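PDB 2DUY: competence protein ComEA-related protein from Thermus thermophilus, which is of unknown function but carries helix-hairpin-helix motifs and probably binds DNA. Local coordinates for residues A[36-39]-A[40-43]; A[48-51]-A[52-56]. All coordinates share one frame; numbering follows the deposited sequence.

Contact 1 (A[36-39]-A[40-43])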
ATOM      1  N   GLY A  36      -0.380  -2.689  -8.521  1.00 20.36           N
ATOM      2  CA  GLY A  36      -1.338  -2.725  -9.606  1.00 21.97           C
ATOM      3  C   GLY A  36      -2.731  -2.992  -9.067  1.00 22.80           C
ATOM      4  O   GLY A  36      -2.939  -2.991  -7.854  1.00 20.88           O
ATOM      5  N   PRO A  37      -3.710  -3.227  -9.946  1.00 23.79           N
ATOM      6  CA  PRO A  37      -5.077  -3.489  -9.491  1.00 23.69           C
ATOM      7  C   PRO A  37      -5.249  -4.739  -8.631  1.00 22.83           C
ATOM      8  O   PRO A  37      -6.087  -4.759  -7.735  1.00 24.09           O
ATOM      9  CB  PRO A  37      -5.865  -3.556 -10.798  1.00 23.34           C
ATOM     10  CG  PRO A  37      -4.852  -4.055 -11.778  1.00 25.51           C
ATOM     11  CD  PRO A  37      -3.631  -3.258 -11.417  1.00 25.58           C
ATOM     12  N   VAL A  38      -4.470  -5.778  -8.895  1.00 21.64           N
ATOM     13  CA  VAL A  38      -4.583  -7.009  -8.124  1.00 21.14           C
ATOM     14  C   VAL A  38      -4.040  -6.835  -6.715  1.00 20.31           C
ATOM     15  O   VAL A  38      -4.671  -7.254  -5.743  1.00 17.48           O
ATOM     16  CB  VAL A  38      -3.840  -8.164  -8.806  1.00 22.77           C
ATOM     17  CG1 VAL A  38      -3.837  -9.391  -7.906  1.00 23.81           C
ATOM     18  CG2 VAL A  38      -4.514  -8.486 -10.131  1.00 24.62           C
ATOM     19  N   LEU A  39      -2.872  -6.219  -6.604  1.00 17.88           N
ATOM     20  CA  LEU A  39      -2.283  -5.995  -5.290  1.00 17.83           C
ATOM     21  C   LEU A  39      -3.098  -4.968  -4.501  1.00 16.74           C
ATOM     22  O   LEU A  39      -3.283  -5.122  -3.295  1.00 16.61           O
ATOM     23  CB  LEU A  39      -0.832  -5.523  -5.424  1.00 18.10           C
ATOM     24  CG  LEU A  39       0.166  -6.606  -5.832  1.00 18.96           C
ATOM     25  CD1 LEU A  39       1.555  -5.988  -5.988  1.00 19.05           C
ATOM     26  CD2 LEU A  39       0.181  -7.714  -4.788  1.00 21.00           C
ATOM     27  N   ALA A  40      -3.589  -3.934  -5.181  1.00 15.97           N
ATOM     28  CA  ALA A  40      -4.382  -2.905  -4.518  1.00 15.24           C
ATOM     29  C   ALA A  40      -5.620  -3.545  -3.898  1.00 14.48           C
ATOM     30  O   ALA A  40      -5.995  -3.223  -2.767  1.00 16.37           O
ATOM     31  CB  ALA A  40      -4.787  -1.814  -5.514  1.00 16.95           C
ATOM     32  N   ARG A  41      -6.240  -4.455  -4.637  1.00 15.61           N
ATOM     33  CA  ARG A  41      -7.433  -5.156  -4.159  1.00 17.20           C
ATOM     34  C   ARG A  41      -7.122  -5.998  -2.921  1.00 16.15           C
ATOM     35  O   ARG A  41      -7.873  -5.985  -1.943  1.00 14.67           O
ATOM     36  CB  ARG A  41      -7.982  -6.073  -5.250  1.00 21.00           C
ATOM     37  CG  ARG A  41      -9.383  -6.583  -4.971  1.00 26.86           C
ATOM     38  CD  ARG A  41      -9.712  -7.842  -5.775  1.00 31.60           C
ATOM     39  NE  ARG A  41      -9.445  -9.062  -5.010  1.00 37.80           N
ATOM     40  CZ  ARG A  41      -8.264  -9.668  -4.921  1.00 38.06           C
ATOM     41  NH1 ARG A  41      -7.204  -9.183  -5.561  1.00 40.20           N
ATOM     42  NH2 ARG A  41      -8.140 -10.759  -4.174  1.00 37.65           N
ATOM     43  N   ARG A  42      -6.021  -6.743  -2.966  1.00 15.42           N
ATOM     44  CA  ARG A  42      -5.638  -7.578  -1.826  1.00 14.62           C
ATOM     45  C   ARG A  42      -5.310  -6.730  -0.601  1.00 14.59           C
ATOM     46  O   ARG A  42      -5.558  -7.140   0.529  1.00 14.74           O
ATOM     47  CB  ARG A  42      -4.425  -8.443  -2.177  1.00 16.56           C
ATOM     48  CG  ARG A  42      -4.710  -9.487  -3.243  1.00 19.30           C
ATOM     49  CD  ARG A  42      -3.439 -10.178  -3.696  1.00 20.17           C
ATOM     50  NE  ARG A  42      -3.722 -11.252  -4.644  1.00 22.06           N
ATOM     51  CZ  ARG A  42      -2.789 -11.930  -5.306  1.00 26.26           C
ATOM     52  NH1 ARG A  42      -1.501 -11.641  -5.127  1.00 26.10           N
ATOM     53  NH2 ARG A  42      -3.142 -12.903  -6.140  1.00 25.32           N
ATOM     54  N   ILE A  43      -4.734  -5.557  -0.819  1.00 15.13           N
ATOM     55  CA  ILE A  43      -4.409  -4.687   0.303  1.00 14.47           C
ATOM     56  C   ILE A  43      -5.712  -4.268   0.993  1.00 14.42           C
ATOM     57  O   ILE A  43      -5.810  -4.345   2.209  1.00 15.33           O
ATOM     58  CB  ILE A  43      -3.616  -3.441  -0.160  1.00 13.35           C
ATOM     59  CG1 ILE A  43      -2.200  -3.871  -0.562  1.00 14.88           C
ATOM     60  CG2 ILE A  43      -3.560  -2.383   0.966  1.00 13.64           C
ATOM     61  CD1 ILE A  43      -1.367  -2.766  -1.193  1.00 13.72           C
TER
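V38 and R42, one turn apart on helix 37-45, meet in a local contact within the first two turns of that helix. Their side chains lie side by side and point the same way, so that V38 CG1 sits over the centre of one face of the R42 guanidinium, 3.7 Å above its plane. V38 CG1 anti to the backbone N (chi1 173°) and the R42 chain extended from CG to NE together bring the methyl over the flat group. Beyond this apolar cover, R42 NH1 bonds to the carbonyl oxygen of K59, while R41 turns back at chi3 and forms a salt bridge with E45. Helix 37-45 is the second helix of a helix-hairpin-helix motif, a unit commonly used to bind DNA, and G36, in the hairpin before it, is the N-cap residue. The first helical bond runs from A40 N to G36 O at 2.9 Å; R41 N to P37 O, R42 N to V38 O and I43 N to L39 O continue the ladder. On the inner side, A40 and I43 pack against L29 of helix 26-29, and the I43 CG1 methylene rests 3.2 Å from L39 O.

Contact 2 (A[48-51]-A[52-56])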
ATOM      1  N   PRO A  48      -7.955  -4.484   8.686  1.00 12.47           N
ATOM      2  CA  PRO A  48      -7.063  -3.365   8.991  1.00 11.84           C
ATOM      3  C   PRO A  48      -5.606  -3.758   9.208  1.00 13.36           C
ATOM      4  O   PRO A  48      -5.299  -4.919   9.479  1.00 13.69           O
ATOM      5  CB  PRO A  48      -7.668  -2.791  10.268  1.00 13.22           C
ATOM      6  CG  PRO A  48      -8.071  -4.029  10.995  1.00 14.99           C
ATOM      7  CD  PRO A  48      -8.702  -4.892   9.896  1.00 13.62           C
ATOM      8  N   TYR A  49      -4.731  -2.765   9.090  1.00 11.65           N
ATOM      9  CA  TYR A  49      -3.297  -2.921   9.319  1.00 13.05           C
ATOM     10  C   TYR A  49      -2.970  -2.126  10.584  1.00 14.72           C
ATOM     11  O   TYR A  49      -3.388  -0.973  10.710  1.00 17.60           O
ATOM     12  CB  TYR A  49      -2.494  -2.349   8.140  1.00 12.01           C
ATOM     13  CG  TYR A  49      -2.781  -3.067   6.843  1.00 12.05           C
ATOM     14  CD1 TYR A  49      -3.745  -2.594   5.953  1.00 14.84           C
ATOM     15  CD2 TYR A  49      -2.162  -4.280   6.557  1.00 13.39           C
ATOM     16  CE1 TYR A  49      -4.080  -3.321   4.817  1.00 11.32           C
ATOM     17  CE2 TYR A  49      -2.491  -5.011   5.433  1.00 12.21           C
ATOM     18  CZ  TYR A  49      -3.453  -4.529   4.568  1.00 12.86           C
ATOM     19  OH  TYR A  49      -3.788  -5.271   3.467  1.00 13.27           O
ATOM     20  N   ALA A  50      -2.251  -2.736  11.527  1.00 14.65           N
ATOM     21  CA  ALA A  50      -1.880  -2.028  12.758  1.00 16.46           C
ATOM     22  C   ALA A  50      -0.581  -1.265  12.515  1.00 15.50           C
ATOM     23  O   ALA A  50      -0.316  -0.244  13.151  1.00 15.80           O
ATOM     24  CB  ALA A  50      -1.710  -3.016  13.917  1.00 17.50           C
ATOM     25  N   ARG A  51       0.237  -1.780  11.600  1.00 14.25           N
ATOM     26  CA  ARG A  51       1.489  -1.138  11.231  1.00 12.91           C
ATOM     27  C   ARG A  51       1.767  -1.469   9.769  1.00 12.70           C
ATOM     28  O   ARG A  51       1.203  -2.419   9.220  1.00 10.33           O
ATOM     29  CB  ARG A  51       2.655  -1.594  12.133  1.00 12.84           C
ATOM     30  CG  ARG A  51       3.056  -3.088  12.027  1.00 15.00           C
ATOM     31  CD  ARG A  51       2.594  -3.900  13.236  1.00 14.78           C
ATOM     32  NE  ARG A  51       2.973  -5.320  13.135  1.00 13.59           N
ATOM     33  CZ  ARG A  51       4.054  -5.863  13.690  1.00 15.60           C
ATOM     34  NH1 ARG A  51       4.892  -5.119  14.399  1.00 15.76           N
ATOM     35  NH2 ARG A  51       4.299  -7.168  13.541  1.00 14.31           N
ATOM     36  N   VAL A  52       2.628  -0.683   9.132  1.00 10.37           N
ATOM     37  CA  VAL A  52       2.935  -0.902   7.729  1.00 11.57           C
ATOM     38  C   VAL A  52       3.531  -2.279   7.489  1.00 13.46           C
ATOM     39  O   VAL A  52       3.327  -2.879   6.437  1.00 14.18           O
ATOM     40  CB  VAL A  52       3.883   0.197   7.202  1.00 12.09           C
ATOM     41  CG1 VAL A  52       4.373  -0.136   5.810  1.00 11.84           C
ATOM     42  CG2 VAL A  52       3.135   1.538   7.180  1.00 11.88           C
ATOM     43  N   GLU A  53       4.246  -2.801   8.479  1.00 13.39           N
ATOM     44  CA  GLU A  53       4.854  -4.108   8.307  1.00 15.31           C
ATOM     45  C   GLU A  53       3.818  -5.219   8.177  1.00 14.25           C
ATOM     46  O   GLU A  53       4.150  -6.326   7.745  1.00 14.44           O
ATOM     47  CB  GLU A  53       5.799  -4.398   9.471  1.00 18.12           C
ATOM     48  CG  GLU A  53       7.099  -5.066   9.069  1.00 25.66           C
ATOM     49  CD  GLU A  53       7.843  -4.331   7.961  1.00 26.52           C
ATOM     50  OE1 GLU A  53       7.560  -3.135   7.698  1.00 29.07           O
ATOM     51  OE2 GLU A  53       8.732  -4.958   7.357  1.00 29.24           O
ATOM     52  N   ASP A  54       2.570  -4.938   8.539  1.00 12.19           N
ATOM     53  CA  ASP A  54       1.529  -5.953   8.417  1.00 13.64           C
ATOM     54  C   ASP A  54       1.208  -6.196   6.944  1.00 13.57           C
ATOM     55  O   ASP A  54       0.503  -7.139   6.603  1.00 13.35           O
ATOM     56  CB  ASP A  54       0.255  -5.554   9.177  1.00 12.58           C
ATOM     57  CG  ASP A  54       0.439  -5.586  10.692  1.00 16.12           C
ATOM     58  OD1 ASP A  54       1.259  -6.383  11.192  1.00 15.61           O
ATOM     59  OD2 ASP A  54      -0.258  -4.829  11.396  1.00 15.21           O
ATOM     60  N   LEU A  55       1.738  -5.351   6.067  1.00 13.41           N
ATOM     61  CA  LEU A  55       1.504  -5.516   4.635  1.00 14.37           C
ATOM     62  C   LEU A  55       2.094  -6.841   4.159  1.00 15.15           C
ATOM     63  O   LEU A  55       1.739  -7.344   3.085  1.00 17.27           O
ATOM     64  CB  LEU A  55       2.133  -4.355   3.872  1.00 15.75           C
ATOM     65  CG  LEU A  55       1.665  -4.098   2.447  1.00 19.17           C
ATOM     66  CD1 LEU A  55       0.135  -3.863   2.420  1.00 18.26           C
ATOM     67  CD2 LEU A  55       2.409  -2.872   1.922  1.00 18.69           C
ATOM     68  N   LEU A  56       2.990  -7.416   4.957  1.00 14.13           N
ATOM     69  CA  LEU A  56       3.591  -8.694   4.591  1.00 16.05           C
ATOM     70  C   LEU A  56       2.559  -9.823   4.606  1.00 16.79           C
ATOM     71  O   LEU A  56       2.867 -10.946   4.197  1.00 17.74           O
ATOM     72  CB  LEU A  56       4.766  -9.039   5.518  1.00 15.47           C
ATOM     73  CG  LEU A  56       6.014  -8.179   5.289  1.00 16.11           C
ATOM     74  CD1 LEU A  56       7.109  -8.560   6.272  1.00 14.26           C
ATOM     75  CD2 LEU A  56       6.502  -8.386   3.846  1.00 15.87           C
TER
HETATM   76  O   HOH W   1       2.929  -8.383  11.143  1.00 13.13           O
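D54 reaches back to A50 and R51 in a local turn that opens the 3-10 segment 52-56, and its carboxylate is the acceptor on which most of the polar contacts converge. OD2 takes two backbone donors: A50 N at 2.9 Å, on the anti lone pair, and R51 N at 3.1 Å, from above the carboxylate plane. OD1 serves the side chain instead, forming a salt bridge with R51 NE at 2.8 Å; the oxygen lies near the guanidinium plane, although NE itself stands 42° out of the carboxylate plane. The bend at chi2 (-106°) turns the arginine chain across the aspartate, with the edge of the guanidinium toward OD1. A water bridges the pair, accepting from R51 NH2 and donating to D54 OD1 at 2.6 Å. In return, D54 N bonds to R51 O, and L55 N to V52 O continues the winding. This turn belongs to the second half of the helix-hairpin-helix domain, where the 3-10 segment precedes helix 63-69 and V52 and L55 pack on L66 of that helix. Without the carboxylate, as with an alanine here in place of D54, the amides of A50 and R51 would probably lose their shared acceptor, and the R51 guanidinium its charged mate and with it a restraint on its rotation. D54 CB also touches the edge of the Y49 ring at CD2 (3.8 Å), and CE2 of the same ring approaches L55 CD1. Y49 N is taken up by N22 OD1, and the E53 carboxylate by R70.

In the fold
Both contacts are local and partly buried: A40 and I43 are buried in contact 1, Y49 and L55 in contact 2, while P37, V38 and R41 of the one and A50 and R51 of the other are exposed. Contact 1 lies within one regular helix, where successive main-chain bonds do the work and the arginines find their polar partners beyond the two segments. Contact 2 shapes irregular chain, and there one carboxylate accepts from two backbone amides and an arginine. Their buried residues meet: I43 O and Y49 OH stand 2.6 Å apart in a probable hydrogen bond, and I43 CG1 packs on L55 CD1. Helix 37-45 is thereby joined to the 3-10 segment 52-56.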